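Local coordinates for protein STE5 (Saccharomyces cerevisiae, PDB 3FZE), which serves as a scaffold in yeast mating signalling, its minimal scaffold domain co-catalysing phosphorylation of the MAP kinase Fus3 by Ste7, at residues 24-30 / 116-120; 59-63 / 124-130; 35-40 / 170-175; 19-25 / 53-59; 4-8 / 164-168. One frame throughout, in Å; residues are numbered along the deposited sequence. Where two conformers were deposited one is given.

Contact 1: 24-30 / 116-120; sequences LQIDFTK and VSNSN
Asn118, Gln25 and Lys30 carry this contact between two neighbouring parallel strands, 19-26 and 111-117, in the central sheet of the vWA-like fold. It lies where both strands run out into loops. The last regular bonds are Gln25 N to Val116 O, 2.8 Å, and Asn118 N to Gln25 O. After that the Asn118 side chain takes over the pairing. Its CG sits between the backbone N and the carbonyl carbon (chi1 73°), which brings the amide up to the backbone of Asp27. OD1 receives Asp27 N at 2.8 Å, in the carbonyl plane on a lone pair and almost straight (175°). ND2 gives a longer bond to Asp27 O, 3.2 Å. On the other side of the sheet from Leu24 and Val116, the extended Gln25 chain lays its amide beside two serines. Ser117 OG donates to Gln25 OE1 at 2.7 Å, tilted from the carbonyl plane, and Ile127 N also binds OE1. Lys30, on the loop after strand 19-26, stretches back across the end of the other segment. Its NZ reaches Asn118 O at 3.2 Å and Asn120 OD1 at 2.9 Å, and one water bridges the same NZ and Asn118 O.

Contact 2: 59-63 / 124-130; sequences VDRNN and KKSILFQ
The type I beta turn from Asp60 to Asn63 and the end of strand 55-60 before it lean on the 124-130 loop, the turn through Asn62 and Asn63, the strand through Val59. Asn63 is buried and points into the contact. Its CB rests against Lys125 O at 3.4 Å. Its CG lies anti to the backbone N (chi1 -162°), which carries the amide out to that of Gln130, coming from the opposite direction. Gln130 NE2 donates to Asn63 OD1 at 3.0 Å. The donor stands above the Asn63 carbonyl plane, yet the acceptor lies in the Gln130 amide plane, as the two amides are turned 77° apart. Asn63 ND2 is held by Phe93 O and Gln92 OE1. In this vWA-like domain the contact joins the C-terminal end of strand 55-60 to the connection between strands 111-117 and 145-150. Val59 CG1 meets Ile127 CG2 at 4.0 Å, the two side chains crossing at a slant. Replacing Asn63 with an alanine would probably cost Gln130 NE2 its acceptor, and Phe93 O and Gln92 OE1 the side-chain donor they share, and let the Gln130 amide turn. At the solvent side Lys125 runs alongside Asn62. Its NZ makes a weak bond of 3.5 Å to Asn62 OD1, and a water joins NZ to Asn62 O.

Contact 3: 35-40 / 170-175; sequences DSLIVV and WTFVLE
Val39 holds CG1 between its backbone N and carbonyl carbon (chi1 71°) and CG2 anti to N. This puts CG1 beside Thr171 OG1 and CG2 near Thr171 CA and Leu174 CB. CG1 comes within 3.8 Å of Thr171 OG1, the two side chains crossing at about a right angle. CG1 also lies 4.2 Å from Trp170 CB. One turn earlier, Ser36 OG is 3.6 Å from Trp170 CD1, approaching the indole obliquely. The same OG shares a water with Thr171 OG1, 2.9 Å and 2.8 Å from the water oxygen. This water bridges the helices between two partly exposed residues. On the inner side Val40 CG2 meets Leu174 CD1 at 3.7 Å; Leu174 has a second conformer, so that touch is less certain. Trp170 extends inward to strand 19-26, where it packs on Leu24 and Ile26. The axes of the short segments run 9.2 Å apart at 15°. Two near-parallel helices side by side on one face of a mainly parallel sheet are a feature of the alpha/beta/alpha, vWA-like fold.

Contact 4: 19-25 / 53-59; sequences NLAIILQ and RLQFCFV
Ile22, Cys57 and their neighbours form a buried pairing of two parallel strands, 19-26 and 55-60, inside the sheet and close to the centre of the domain. The backbone bonds alternate regularly along the strands. They run from Gln55 N to Leu20 O (174° at the hydrogen), through Ile22 N to Gln55 O, Cys57 N to Ile22 O and Leu24 N to Cys57 O, to Val59 N on Leu24 O at 2.9 Å. The strands belong to a beta-alpha-beta unit whose helix 35-50 lies over the face bearing Leu24 and Phe58. There Leu24 CD1 is 3.7 Å from Phe58 CE1, the two side chains pointing the same way. Leu54, just before the strand, swings CD1 back to Leu20 CB, 3.7 Å. It also nears Ile22 CG1, less certainly, as Ile22 has a second conformer. On the face with Ala21, Ile23 and Cys57, Ile23 CG2 sits 4.2 Å from Cys57 CB, and helix 95-102 adds Leu98. At the N-terminal end Asn19, its CG anti to the backbone N (chi1 -161°), sends ND2 to Arg53 O at 2.9 Å. Gln55 NE2 reaches the same oxygen at 3.0 Å from the opposite face of its plane. This carbonyl is thus held on both faces. A water joins Asn19 OD1 to Arg53 N, while the Arg53 guanidinium forms a salt bridge to Glu109.

Contact 5: 4-8 / 164-168; sequences TTISS and LVEAS
Val165 fits its two methyls against the side of helix 2-14. CG1 lies 3.5 Å from Thr5 OG1 and 3.8 Å from Thr4 OG1. CG2 comes within 3.3 Å of Ser8 OG. Ser8 has a second conformer, so the contacts of its hydroxyl are less certain. Thr5 OG1 also faces Ala167 CB at 3.6 Å. With CG1 anti to its N (chi1 170°), Val165 spreads its methyls along successive turns of the helix. In the vWA-like fold segment 4-8 of this helix runs at 125° to edge strand 165-167, on the face that helix 170-180 also packs against. Exchanging Val165 for an alanine removes both methyls and would probably open a gap beside Thr4 and Thr5. The hydroxyls are positioned by backbone carbonyls. Thr4 OG1 and Thr5 OG1 bond to Gly1 O, and Ser8 OG donates to Thr4 O at 2.7 Å. A water links Thr4 OG1 to Glu166 N, 3.0 Å from that nitrogen, and Glu166 OE1 turns away to Leu153 N.

How the contacts relate
From the N terminus, helix 2-14 opens contact 5, whose loop closes at strand 165-167 and holds contacts 1, 2 and 4. Strand 19-26 enters contact 4 and contact 1, which share Leu24 and Gln25 and cross. Helix 35-50 opens contact 3, which crosses contacts 1, 4 and 5 and has contact 2 nested inside it. Contact 4 closes at strand 55-60, where contact 2 opens in series. Contacts 1 and 2 cross, closing at 116-120 and 124-130. Contact 3 closes last. Contacts 1 and 4 join strands of one sheet, contact 2 ties a loop to it, contact 5 sets helix 2-14 on its edge strand, and contact 3 pairs two helices on one face.

Contact 1: 24-30 / 116-120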
# COMPACT_ATOMS: atom_id res chain seq x y z
N LEU A 24 -1.93 -2.25 1.83
CA LEU A 24 -0.91 -3.28 2.01
C LEU A 24 -1.55 -4.60 2.40
O LEU A 24 -2.22 -4.70 3.42
CB LEU A 24 0.10 -2.86 3.09
CG LEU A 24 0.82 -1.52 2.87
CD1 LEU A 24 1.81 -1.30 4.01
CD2 LEU A 24 1.52 -1.46 1.52
N GLN A 25 -1.36 -5.61 1.56
CA GLN A 25 -1.86 -6.94 1.86
C GLN A 25 -0.69 -7.80 2.25
O GLN A 25 0.24 -8.00 1.46
CB GLN A 25 -2.55 -7.50 0.63
CG GLN A 25 -2.98 -8.93 0.80
CD GLN A 25 -3.85 -9.39 -0.34
OE1 GLN A 25 -3.57 -9.09 -1.50
NE2 GLN A 25 -4.93 -10.11 -0.03
N ILE A 26 -0.70 -8.30 3.49
CA ILE A 26 0.43 -9.05 4.01
C ILE A 26 0.09 -10.50 4.40
O ILE A 26 -0.79 -10.75 5.23
CB ILE A 26 1.08 -8.35 5.22
CG1 ILE A 26 1.36 -6.88 4.89
CG2 ILE A 26 2.36 -9.07 5.60
CD1 ILE A 26 1.89 -6.05 6.06
N ASP A 27 0.79 -11.43 3.76
CA ASP A 27 0.84 -12.82 4.19
C ASP A 27 2.05 -12.91 5.12
O ASP A 27 3.20 -12.83 4.68
CB ASP A 27 1.02 -13.75 2.98
CG ASP A 27 1.14 -15.21 3.37
OD1 ASP A 27 1.45 -15.49 4.54
OD2 ASP A 27 0.94 -16.08 2.49
N PHE A 28 1.78 -13.03 6.41
CA PHE A 28 2.83 -12.97 7.42
C PHE A 28 3.74 -14.20 7.41
O PHE A 28 4.88 -14.13 7.86
CB PHE A 28 2.22 -12.78 8.80
CG PHE A 28 1.50 -11.48 8.96
CD1 PHE A 28 2.20 -10.33 9.32
CD2 PHE A 28 0.14 -11.39 8.75
CE1 PHE A 28 1.54 -9.13 9.48
CE2 PHE A 28 -0.52 -10.19 8.89
CZ PHE A 28 0.18 -9.07 9.26
N THR A 29 3.23 -15.30 6.88
CA THR A 29 3.99 -16.55 6.86
C THR A 29 5.13 -16.50 5.85
O THR A 29 6.09 -17.28 5.94
CB THR A 29 3.08 -17.77 6.55
OG1 THR A 29 2.67 -17.74 5.18
CG2 THR A 29 1.85 -17.77 7.45
N LYS A 30 5.05 -15.59 4.89
CA LYS A 30 6.09 -15.46 3.87
C LYS A 30 7.26 -14.62 4.36
O LYS A 30 8.32 -14.60 3.73
CB LYS A 30 5.52 -14.88 2.57
CG LYS A 30 4.49 -15.76 1.90
CD LYS A 30 4.08 -15.21 0.55
CE LYS A 30 3.20 -16.20 -0.20
NZ LYS A 30 3.17 -15.90 -1.66
N VAL A 116 0.05 -2.73 -2.56
CA VAL A 116 1.18 -3.64 -2.52
C VAL A 116 0.78 -4.91 -1.78
O VAL A 116 0.15 -4.85 -0.72
CB VAL A 116 2.39 -3.00 -1.80
CG1 VAL A 116 3.63 -3.86 -1.98
CG2 VAL A 116 2.65 -1.57 -2.32
N SER A 117 1.14 -6.06 -2.34
CA SER A 117 0.76 -7.35 -1.74
C SER A 117 1.87 -8.37 -1.93
O SER A 117 2.55 -8.38 -2.96
CB SER A 117 -0.54 -7.85 -2.38
OG SER A 117 -0.90 -9.15 -1.90
N ASN A 118 2.07 -9.24 -0.94
CA ASN A 118 3.00 -10.35 -1.11
C ASN A 118 2.28 -11.70 -1.09
O ASN A 118 2.93 -12.74 -1.05
CB ASN A 118 4.08 -10.33 -0.03
CG ASN A 118 3.56 -10.75 1.32
OD1 ASN A 118 2.35 -10.67 1.57
ND2 ASN A 118 4.45 -11.21 2.20
N SER A 119 0.95 -11.67 -1.12
CA SER A 119 0.17 -12.90 -1.00
C SER A 119 -0.04 -13.61 -2.33
O SER A 119 0.23 -13.05 -3.39
CB SER A 119 -1.19 -12.62 -0.32
OG SER A 119 -2.00 -11.77 -1.11
N ASN A 120 -0.51 -14.85 -2.27
CA ASN A 120 -0.67 -15.65 -3.48
C ASN A 120 -1.54 -15.01 -4.55
O ASN A 120 -2.54 -14.36 -4.25
CB ASN A 120 -1.20 -17.04 -3.12
CG ASN A 120 -0.21 -17.85 -2.31
OD1 ASN A 120 1.01 -17.65 -2.41
ND2 ASN A 120 -0.72 -18.76 -1.49
O HOH W 1 -0.76 -15.99 0.34
O HOH W 2 5.41 -13.93 -2.07

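Contact 2: 59-63 / 124-130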
# COMPACT_ATOMS: atom_id res chain seq x y z
N VAL A 59 -4.68 -5.48 4.70
CA VAL A 59 -5.53 -6.60 4.29
C VAL A 59 -4.78 -7.90 4.47
O VAL A 59 -3.59 -7.98 4.16
CB VAL A 59 -5.94 -6.45 2.81
CG1 VAL A 59 -6.87 -7.60 2.38
CG2 VAL A 59 -6.61 -5.10 2.59
N ASP A 60 -5.44 -8.93 4.99
CA ASP A 60 -4.78 -10.22 5.15
C ASP A 60 -4.76 -11.05 3.86
O ASP A 60 -5.31 -10.63 2.84
CB ASP A 60 -5.28 -11.01 6.39
CG ASP A 60 -6.65 -11.67 6.19
OD1 ASP A 60 -7.14 -11.79 5.05
OD2 ASP A 60 -7.23 -12.09 7.22
N ARG A 61 -4.12 -12.21 3.91
CA ARG A 61 -3.93 -12.99 2.70
C ARG A 61 -5.22 -13.57 2.13
O ARG A 61 -5.25 -14.00 0.98
CB ARG A 61 -2.90 -14.10 2.92
CG ARG A 61 -3.30 -15.14 3.92
CD ARG A 61 -2.13 -16.09 4.15
NE ARG A 61 -2.49 -17.20 5.02
CZ ARG A 61 -1.66 -18.20 5.34
NH1 ARG A 61 -0.43 -18.23 4.84
NH2 ARG A 61 -2.07 -19.17 6.14
N ASN A 62 -6.28 -13.56 2.93
CA ASN A 62 -7.61 -14.00 2.48
C ASN A 62 -8.56 -12.85 2.19
O ASN A 62 -9.78 -13.05 2.10
CB ASN A 62 -8.20 -14.96 3.50
CG ASN A 62 -7.41 -16.22 3.60
OD1 ASN A 62 -7.17 -16.88 2.59
ND2 ASN A 62 -6.96 -16.55 4.81
N ASN A 63 -8.00 -11.65 2.04
CA ASN A 63 -8.74 -10.45 1.62
C ASN A 63 -9.64 -9.84 2.69
O ASN A 63 -10.57 -9.09 2.38
CB ASN A 63 -9.52 -10.70 0.33
CG ASN A 63 -9.93 -9.40 -0.34
OD1 ASN A 63 -9.11 -8.49 -0.48
ND2 ASN A 63 -11.20 -9.31 -0.74
N LYS A 124 -9.47 -14.12 -6.43
CA LYS A 124 -10.49 -13.72 -5.46
C LYS A 124 -9.92 -13.29 -4.11
O LYS A 124 -10.66 -12.81 -3.25
CB LYS A 124 -11.52 -14.84 -5.26
CG LYS A 124 -12.47 -15.02 -6.43
CD LYS A 124 -13.48 -16.13 -6.16
CE LYS A 124 -14.38 -16.36 -7.37
NZ LYS A 124 -15.12 -15.13 -7.76
N LYS A 125 -8.62 -13.44 -3.91
CA LYS A 125 -8.03 -13.09 -2.62
C LYS A 125 -7.01 -11.96 -2.68
O LYS A 125 -6.83 -11.25 -1.70
CB LYS A 125 -7.39 -14.31 -1.97
CG LYS A 125 -8.37 -15.40 -1.60
CD LYS A 125 -7.67 -16.52 -0.87
CE LYS A 125 -8.62 -17.69 -0.63
NZ LYS A 125 -9.75 -17.32 0.27
N SER A 126 -6.32 -11.81 -3.81
CA SER A 126 -5.27 -10.80 -3.92
C SER A 126 -5.85 -9.43 -4.27
O SER A 126 -6.64 -9.31 -5.21
CB SER A 126 -4.24 -11.24 -4.96
OG SER A 126 -3.42 -10.15 -5.37
N ILE A 127 -5.46 -8.40 -3.52
CA ILE A 127 -5.94 -7.05 -3.82
C ILE A 127 -5.48 -6.55 -5.20
O ILE A 127 -6.02 -5.58 -5.73
CB ILE A 127 -5.52 -6.03 -2.71
CG1 ILE A 127 -4.00 -5.82 -2.73
CG2 ILE A 127 -5.99 -6.51 -1.34
CD1 ILE A 127 -3.54 -4.64 -1.88
N LEU A 128 -4.50 -7.23 -5.78
CA LEU A 128 -3.92 -6.77 -7.04
C LEU A 128 -4.83 -7.07 -8.25
O LEU A 128 -4.62 -6.51 -9.33
CB LEU A 128 -2.52 -7.36 -7.24
CG LEU A 128 -1.51 -7.14 -6.10
CD1 LEU A 128 -0.21 -7.87 -6.36
CD2 LEU A 128 -1.23 -5.65 -5.92
N PHE A 129 -5.83 -7.92 -8.06
CA PHE A 129 -6.76 -8.25 -9.14
C PHE A 129 -8.00 -7.36 -9.14
O PHE A 129 -8.86 -7.48 -10.01
CB PHE A 129 -7.23 -9.71 -9.03
CG PHE A 129 -6.17 -10.73 -9.33
CD1 PHE A 129 -6.15 -11.38 -10.54
CD2 PHE A 129 -5.19 -11.02 -8.40
CE1 PHE A 129 -5.17 -12.32 -10.82
CE2 PHE A 129 -4.21 -11.95 -8.67
CZ PHE A 129 -4.20 -12.60 -9.88
N GLN A 130 -8.11 -6.48 -8.15
CA GLN A 130 -9.39 -5.82 -7.90
C GLN A 130 -9.51 -4.55 -8.73
O GLN A 130 -8.52 -4.07 -9.29
CB GLN A 130 -9.56 -5.57 -6.40
CG GLN A 130 -9.64 -6.87 -5.60
CD GLN A 130 -9.62 -6.68 -4.10
OE1 GLN A 130 -9.77 -5.56 -3.60
NE2 GLN A 130 -9.42 -7.78 -3.35
O HOH W 3 -11.37 -15.18 1.14

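Contact 3: 35-40 / 170-175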
# COMPACT_ATOMS: atom_id res chain seq x y z
N ASP A 35 12.60 -7.52 9.27
CA ASP A 35 12.84 -6.26 8.58
C ASP A 35 11.65 -5.74 7.78
O ASP A 35 11.49 -4.53 7.65
CB ASP A 35 14.08 -6.37 7.69
CG ASP A 35 15.35 -6.61 8.49
OD1 ASP A 35 15.67 -5.77 9.36
OD2 ASP A 35 16.01 -7.64 8.26
N SER A 36 10.82 -6.64 7.24
CA SER A 36 9.68 -6.20 6.42
C SER A 36 8.64 -5.41 7.22
O SER A 36 8.19 -4.35 6.79
CB SER A 36 9.04 -7.39 5.70
OG SER A 36 9.97 -8.00 4.81
N LEU A 37 8.23 -5.93 8.38
CA LEU A 37 7.29 -5.19 9.22
C LEU A 37 7.88 -3.86 9.72
O LEU A 37 7.18 -2.85 9.80
CB LEU A 37 6.81 -6.03 10.40
CG LEU A 37 5.39 -6.61 10.26
CD1 LEU A 37 5.03 -6.89 8.80
CD2 LEU A 37 5.20 -7.83 11.14
N ILE A 38 9.16 -3.86 10.06
CA ILE A 38 9.80 -2.64 10.51
C ILE A 38 9.84 -1.59 9.41
O ILE A 38 9.62 -0.40 9.66
CB ILE A 38 11.23 -2.93 11.03
CG1 ILE A 38 11.16 -3.82 12.26
CG2 ILE A 38 11.94 -1.62 11.32
CD1 ILE A 38 12.52 -4.31 12.74
N VAL A 39 10.08 -2.03 8.18
CA VAL A 39 10.11 -1.09 7.06
C VAL A 39 8.72 -0.58 6.71
O VAL A 39 8.55 0.56 6.29
CB VAL A 39 10.86 -1.66 5.82
CG1 VAL A 39 10.07 -2.76 5.16
CG2 VAL A 39 11.19 -0.53 4.84
N VAL A 40 7.71 -1.41 6.92
CA VAL A 40 6.33 -0.95 6.76
C VAL A 40 6.03 0.18 7.75
O VAL A 40 5.51 1.25 7.37
CB VAL A 40 5.33 -2.11 6.95
CG1 VAL A 40 3.90 -1.57 7.04
CG2 VAL A 40 5.46 -3.10 5.80
N TRP A 170 9.66 -6.12 0.36
CA TRP A 170 8.99 -4.98 0.98
C TRP A 170 9.95 -3.81 1.14
O TRP A 170 9.57 -2.65 0.95
CB TRP A 170 8.42 -5.37 2.35
CG TRP A 170 7.23 -6.30 2.25
CD1 TRP A 170 7.24 -7.65 2.44
CD2 TRP A 170 5.88 -5.94 1.93
NE1 TRP A 170 5.97 -8.16 2.27
CE2 TRP A 170 5.12 -7.13 1.95
CE3 TRP A 170 5.23 -4.73 1.64
CZ2 TRP A 170 3.75 -7.15 1.69
CZ3 TRP A 170 3.87 -4.76 1.38
CH2 TRP A 170 3.15 -5.96 1.40
N THR A 171 11.18 -4.11 1.51
CA THR A 171 12.17 -3.06 1.75
C THR A 171 12.43 -2.26 0.49
O THR A 171 12.42 -1.03 0.51
CB THR A 171 13.47 -3.66 2.31
OG1 THR A 171 13.24 -4.16 3.63
CG2 THR A 171 14.57 -2.59 2.37
N PHE A 172 12.63 -2.95 -0.63
CA PHE A 172 12.93 -2.25 -1.88
C PHE A 172 11.76 -1.38 -2.32
O PHE A 172 11.96 -0.22 -2.67
CB PHE A 172 13.30 -3.22 -3.01
CG PHE A 172 13.55 -2.53 -4.31
CD1 PHE A 172 14.79 -2.00 -4.60
CD2 PHE A 172 12.52 -2.36 -5.23
CE1 PHE A 172 15.02 -1.33 -5.79
CE2 PHE A 172 12.74 -1.70 -6.42
CZ PHE A 172 13.99 -1.18 -6.70
N VAL A 173 10.56 -1.93 -2.29
CA VAL A 173 9.37 -1.19 -2.70
C VAL A 173 9.17 0.05 -1.84
O VAL A 173 8.98 1.16 -2.35
CB VAL A 173 8.10 -2.06 -2.59
CG1 VAL A 173 6.85 -1.21 -2.80
CG2 VAL A 173 8.15 -3.18 -3.61
N LEU A 174 9.22 -0.14 -0.52
CA LEU A 174 8.92 0.95 0.40
C LEU A 174 10.04 2.00 0.51
O LEU A 174 9.76 3.19 0.63
CB LEU A 174 8.52 0.39 1.77
CG LEU A 174 7.22 -0.41 1.73
CD1 LEU A 174 6.95 -1.09 3.07
CD2 LEU A 174 6.06 0.50 1.33
N GLU A 175 11.29 1.55 0.45
CA GLU A 175 12.41 2.49 0.41
C GLU A 175 12.34 3.31 -0.87
O GLU A 175 12.57 4.52 -0.85
CB GLU A 175 13.77 1.77 0.53
CG GLU A 175 14.09 1.33 1.96
CD GLU A 175 15.52 0.84 2.14
OE1 GLU A 175 16.19 0.59 1.13
OE2 GLU A 175 15.96 0.70 3.30
O HOH W 4 11.99 -6.59 3.24

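Contact 4: 19-25 / 53-59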
# COMPACT_ATOMS: atom_id res chain seq x y z
N ASN A 19 -2.39 13.67 -1.87
CA ASN A 19 -2.45 12.69 -0.79
C ASN A 19 -2.30 11.28 -1.36
O ASN A 19 -2.45 11.06 -2.57
CB ASN A 19 -3.78 12.80 -0.02
CG ASN A 19 -3.72 12.17 1.36
OD1 ASN A 19 -2.64 11.96 1.90
ND2 ASN A 19 -4.89 11.87 1.93
N LEU A 20 -1.97 10.32 -0.49
CA LEU A 20 -1.89 8.93 -0.88
C LEU A 20 -2.76 8.08 0.01
O LEU A 20 -2.95 8.38 1.20
CB LEU A 20 -0.46 8.40 -0.74
CG LEU A 20 0.62 9.08 -1.56
CD1 LEU A 20 1.97 8.46 -1.23
CD2 LEU A 20 0.32 8.96 -3.04
N ALA A 21 -3.26 6.99 -0.57
CA ALA A 21 -3.85 5.89 0.19
C ALA A 21 -2.97 4.67 -0.06
O ALA A 21 -2.80 4.26 -1.20
CB ALA A 21 -5.26 5.62 -0.28
N ILE A 22 -2.42 4.12 1.02
CA ILE A 22 -1.53 2.97 0.94
C ILE A 22 -2.28 1.71 1.34
O ILE A 22 -2.72 1.58 2.48
CB ILE A 22 -0.31 3.14 1.89
CG1 ILE A 22 0.30 4.54 1.76
CG2 ILE A 22 0.73 2.07 1.60
CD1 ILE A 22 1.03 4.80 0.44
N ILE A 23 -2.43 0.77 0.40
CA ILE A 23 -3.13 -0.48 0.70
C ILE A 23 -2.11 -1.61 0.68
O ILE A 23 -1.49 -1.87 -0.34
CB ILE A 23 -4.27 -0.73 -0.31
CG1 ILE A 23 -5.15 0.53 -0.41
CG2 ILE A 23 -5.10 -1.92 0.13
CD1 ILE A 23 -5.71 0.80 -1.80
N LEU A 24 -1.93 -2.25 1.83
CA LEU A 24 -0.91 -3.28 2.01
C LEU A 24 -1.55 -4.60 2.40
O LEU A 24 -2.22 -4.70 3.42
CB LEU A 24 0.10 -2.86 3.09
CG LEU A 24 0.82 -1.52 2.87
CD1 LEU A 24 1.81 -1.30 4.01
CD2 LEU A 24 1.52 -1.46 1.52
N GLN A 25 -1.36 -5.61 1.56
CA GLN A 25 -1.86 -6.94 1.86
C GLN A 25 -0.69 -7.80 2.25
O GLN A 25 0.24 -8.00 1.46
CB GLN A 25 -2.55 -7.50 0.63
CG GLN A 25 -2.98 -8.93 0.80
CD GLN A 25 -3.85 -9.39 -0.34
OE1 GLN A 25 -3.57 -9.09 -1.50
NE2 GLN A 25 -4.93 -10.11 -0.03
N ARG A 53 -2.35 13.82 5.89
CA ARG A 53 -3.63 13.10 5.81
C ARG A 53 -3.48 11.72 5.17
O ARG A 53 -4.45 11.12 4.71
CB ARG A 53 -4.65 13.96 5.06
CG ARG A 53 -4.84 15.32 5.75
CD ARG A 53 -5.77 16.24 4.99
NE ARG A 53 -5.14 16.66 3.75
CZ ARG A 53 -5.40 16.13 2.57
NH1 ARG A 53 -6.31 15.17 2.46
NH2 ARG A 53 -4.75 16.56 1.49
N LEU A 54 -2.26 11.20 5.17
CA LEU A 54 -1.99 9.86 4.65
C LEU A 54 -3.01 8.82 5.14
O LEU A 54 -3.25 8.70 6.34
CB LEU A 54 -0.60 9.41 5.09
CG LEU A 54 -0.07 8.12 4.48
CD1 LEU A 54 0.03 8.21 2.95
CD2 LEU A 54 1.29 7.78 5.10
N GLN A 55 -3.58 8.06 4.20
CA GLN A 55 -4.53 6.99 4.50
C GLN A 55 -3.89 5.64 4.25
O GLN A 55 -3.00 5.51 3.41
CB GLN A 55 -5.78 7.11 3.63
CG GLN A 55 -6.47 8.46 3.74
CD GLN A 55 -7.14 8.61 5.08
OE1 GLN A 55 -8.03 7.82 5.44
NE2 GLN A 55 -6.72 9.60 5.85
N PHE A 56 -4.36 4.62 4.96
CA PHE A 56 -3.84 3.28 4.78
C PHE A 56 -4.96 2.26 4.93
O PHE A 56 -6.03 2.56 5.47
CB PHE A 56 -2.77 2.95 5.82
CG PHE A 56 -3.32 2.66 7.19
CD1 PHE A 56 -3.52 1.35 7.60
CD2 PHE A 56 -3.68 3.70 8.04
CE1 PHE A 56 -4.05 1.08 8.86
CE2 PHE A 56 -4.21 3.44 9.29
CZ PHE A 56 -4.40 2.13 9.70
N CYS A 57 -4.69 1.06 4.45
CA CYS A 57 -5.55 -0.08 4.71
C CYS A 57 -4.67 -1.32 4.69
O CYS A 57 -3.91 -1.52 3.76
CB CYS A 57 -6.63 -0.17 3.64
SG CYS A 57 -7.81 -1.51 3.92
N PHE A 58 -4.78 -2.13 5.74
CA PHE A 58 -4.10 -3.42 5.82
C PHE A 58 -5.09 -4.53 5.54
O PHE A 58 -6.19 -4.53 6.08
CB PHE A 58 -3.50 -3.62 7.21
CG PHE A 58 -2.22 -2.87 7.44
CD1 PHE A 58 -1.03 -3.30 6.86
CD2 PHE A 58 -2.19 -1.77 8.27
CE1 PHE A 58 0.16 -2.61 7.08
CE2 PHE A 58 -1.01 -1.07 8.50
CZ PHE A 58 0.16 -1.49 7.90
N VAL A 59 -4.68 -5.48 4.70
CA VAL A 59 -5.53 -6.60 4.29
C VAL A 59 -4.78 -7.90 4.47
O VAL A 59 -3.59 -7.98 4.16
CB VAL A 59 -5.94 -6.45 2.81
CG1 VAL A 59 -6.87 -7.60 2.38
CG2 VAL A 59 -6.61 -5.10 2.59
O HOH W 5 -1.77 14.46 3.09

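Contact 5: 4-8 / 164-168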
# COMPACT_ATOMS: atom_id res chain seq x y z
N THR A 4 11.30 -1.29 -13.07
CA THR A 4 9.89 -0.93 -13.28
C THR A 4 9.23 -0.42 -12.01
O THR A 4 8.35 0.44 -12.07
CB THR A 4 9.07 -2.11 -13.84
OG1 THR A 4 9.10 -3.21 -12.93
CG2 THR A 4 9.63 -2.54 -15.17
N THR A 5 9.63 -0.95 -10.86
CA THR A 5 9.17 -0.42 -9.59
C THR A 5 9.55 1.06 -9.48
O THR A 5 8.71 1.90 -9.16
CB THR A 5 9.77 -1.18 -8.39
OG1 THR A 5 9.30 -2.53 -8.40
CG2 THR A 5 9.38 -0.52 -7.08
N ILE A 6 10.81 1.37 -9.78
CA ILE A 6 11.30 2.74 -9.75
C ILE A 6 10.54 3.64 -10.72
O ILE A 6 10.06 4.71 -10.35
CB ILE A 6 12.81 2.81 -10.05
CG1 ILE A 6 13.61 2.13 -8.93
CG2 ILE A 6 13.26 4.25 -10.24
CD1 ILE A 6 15.11 2.06 -9.21
N SER A 7 10.44 3.21 -11.98
CA SER A 7 9.77 4.03 -12.98
C SER A 7 8.28 4.20 -12.69
O SER A 7 7.71 5.25 -12.94
CB SER A 7 10.02 3.50 -14.40
OG SER A 7 9.61 2.15 -14.53
N SER A 8 7.65 3.15 -12.17
CA SER A 8 6.25 3.23 -11.82
C SER A 8 6.04 4.26 -10.70
O SER A 8 5.15 5.10 -10.78
CB SER A 8 5.70 1.86 -11.41
OG SER A 8 5.71 0.97 -12.51
N LEU A 164 0.71 -4.58 -13.86
CA LEU A 164 1.24 -5.18 -12.65
C LEU A 164 2.74 -4.94 -12.57
O LEU A 164 3.44 -4.99 -13.58
CB LEU A 164 0.93 -6.68 -12.62
CG LEU A 164 1.55 -7.49 -11.47
CD1 LEU A 164 0.95 -7.08 -10.13
CD2 LEU A 164 1.38 -8.98 -11.71
N VAL A 165 3.24 -4.67 -11.37
CA VAL A 165 4.66 -4.44 -11.16
C VAL A 165 5.19 -5.42 -10.13
O VAL A 165 4.57 -5.61 -9.08
CB VAL A 165 4.93 -3.00 -10.66
CG1 VAL A 165 6.38 -2.85 -10.23
CG2 VAL A 165 4.58 -2.00 -11.76
N GLU A 166 6.33 -6.05 -10.41
CA GLU A 166 6.91 -7.02 -9.49
C GLU A 166 8.16 -6.49 -8.80
O GLU A 166 8.97 -5.80 -9.41
CB GLU A 166 7.22 -8.34 -10.20
CG GLU A 166 5.99 -9.18 -10.53
CD GLU A 166 6.33 -10.40 -11.36
OE1 GLU A 166 7.31 -11.10 -11.03
OE2 GLU A 166 5.61 -10.67 -12.35
N ALA A 167 8.31 -6.82 -7.52
CA ALA A 167 9.46 -6.35 -6.76
C ALA A 167 10.00 -7.43 -5.85
O ALA A 167 9.28 -8.35 -5.45
CB ALA A 167 9.08 -5.12 -5.96
N SER A 168 11.28 -7.31 -5.49
CA SER A 168 11.97 -8.36 -4.75
C SER A 168 11.60 -8.42 -3.27
O SER A 168 11.53 -9.51 -2.69
CB SER A 168 13.48 -8.19 -4.89
OG SER A 168 13.90 -6.97 -4.31
O HOH W 6 7.62 -6.13 -13.08